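Local structure of TetR family transcriptional regulator (Clostridium perfringens, 6AZH) at residues K176-D179 with E180-N184. The protein probably binds DNA as a dimeric TetR-type transcriptional regulator, with a putative role in controlling fatty acid metabolism genes. Numbering follows the deposited sequence.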
# COMPACT_ATOMS: atom_id res chain seq x y z
N LYS A 176 14.44 -12.08 -8.26
CA LYS A 176 13.36 -13.04 -8.45
C LYS A 176 12.01 -12.36 -8.44
O LYS A 176 11.11 -12.75 -9.19
CB LYS A 176 13.42 -14.12 -7.36
CG LYS A 176 14.53 -15.14 -7.58
CD LYS A 176 14.56 -16.20 -6.49
CE LYS A 176 15.68 -17.22 -6.73
NZ LYS A 176 16.04 -17.92 -5.46
N VAL A 177 11.85 -11.33 -7.60
CA VAL A 177 10.57 -10.62 -7.54
C VAL A 177 10.32 -9.86 -8.83
O VAL A 177 9.20 -9.87 -9.35
CB VAL A 177 10.53 -9.69 -6.32
CG1 VAL A 177 9.33 -8.79 -6.41
CG2 VAL A 177 10.48 -10.52 -5.04
N ILE A 178 11.34 -9.19 -9.36
CA ILE A 178 11.20 -8.51 -10.64
C ILE A 178 10.74 -9.49 -11.71
O ILE A 178 9.79 -9.22 -12.45
CB ILE A 178 12.52 -7.82 -11.05
CG1 ILE A 178 12.79 -6.62 -10.16
CG2 ILE A 178 12.46 -7.34 -12.49
CD1 ILE A 178 14.23 -6.10 -10.27
N ASP A 179 11.41 -10.64 -11.80
CA ASP A 179 11.07 -11.59 -12.85
C ASP A 179 9.65 -12.11 -12.69
O ASP A 179 8.91 -12.22 -13.68
CB ASP A 179 12.06 -12.75 -12.86
CG ASP A 179 13.43 -12.34 -13.40
OD1 ASP A 179 13.54 -11.25 -13.99
OD2 ASP A 179 14.38 -13.12 -13.23
N GLU A 180 9.24 -12.43 -11.46
CA GLU A 180 7.91 -13.00 -11.23
C GLU A 180 6.83 -11.97 -11.50
O GLU A 180 5.82 -12.27 -12.14
CB GLU A 180 7.78 -13.54 -9.80
CG GLU A 180 8.56 -14.80 -9.49
CD GLU A 180 7.68 -16.02 -9.23
OE1 GLU A 180 6.44 -15.93 -9.39
OE2 GLU A 180 8.24 -17.08 -8.85
N ILE A 181 7.01 -10.75 -10.98
CA ILE A 181 5.97 -9.73 -11.13
C ILE A 181 5.83 -9.31 -12.58
O ILE A 181 4.71 -9.03 -13.05
CB ILE A 181 6.27 -8.52 -10.22
CG1 ILE A 181 6.21 -8.94 -8.74
CG2 ILE A 181 5.30 -7.39 -10.50
CD1 ILE A 181 4.85 -8.91 -8.14
N THR A 182 6.94 -9.24 -13.31
CA THR A 182 6.87 -8.89 -14.72
C THR A 182 6.00 -9.89 -15.47
O THR A 182 5.11 -9.51 -16.24
CB THR A 182 8.28 -8.84 -15.33
OG1 THR A 182 9.06 -7.83 -14.68
CG2 THR A 182 8.21 -8.52 -16.83
N ILE A 183 6.21 -11.18 -15.23
CA ILE A 183 5.39 -12.19 -15.89
C ILE A 183 3.95 -12.11 -15.41
O ILE A 183 3.01 -12.12 -16.21
CB ILE A 183 5.99 -13.59 -15.70
CG1 ILE A 183 7.30 -13.71 -16.47
CG2 ILE A 183 5.02 -14.65 -16.20
CD1 ILE A 183 8.16 -14.90 -16.05
N ASN A 184 3.74 -11.99 -14.09
CA ASN A 184 2.37 -11.92 -13.58
C ASN A 184 1.60 -10.77 -14.22
O ASN A 184 0.45 -10.93 -14.64
CB ASN A 184 2.38 -11.76 -12.06
CG ASN A 184 2.88 -12.99 -11.34
OD1 ASN A 184 3.08 -14.05 -11.94
ND2 ASN A 184 3.09 -12.86 -10.03
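T182 turns back along its helix and bonds to the carbonyl of I178, one turn earlier. Its CB lies 3.3 Å from I178 O. From CB, OG1 stands beside the backbone N (chi1 -61°), and this brings the hydroxyl down to I178 O. T182 OG1 donates to I178 O at 2.7 Å. The hydroxyl comes in above the carbonyl plane, 35° off it. T182 N also donates to I178 O, at 3.0 Å and from the opposite face of the carbonyl plane. Two donors of one residue therefore grip a single oxygen, and the hydroxyl finds a partner inside its own helix. This is the familiar way a helical threonine satisfies its side chain. The two side chains run alongside each other, with I178 CG2 4.1 Å from T182 OG1.

V177 and I181, also one turn apart, make an apolar contact instead. CG1 of V177 meets CG1 of I181 at 3.9 Å, and I181 CG1 also rests 3.2 Å from V177 O. The same carbonyl accepts a nearly straight bond from I181 N (N-H...O 167°). E180 CG passes 3.3 Å from K176 O, and the chain then bends after CG. Its carboxylate leads away from the helix, and E180 OE1 accepts from D146 N of the second subunit.

All of this lies on helix 174-187. Against helix 79-96 of the same chain, I178 packs on K88 and F91, I181 on F91 and T182 on F87. E180, I181, I183 and N184 face the second subunit, where I181 and N184 pack on S153 and L150 of the second subunit, respectively. The helix thus touches both helix 79-96 and the dimer partner, and I181 meets both, within the C-terminal part of the TetR fold.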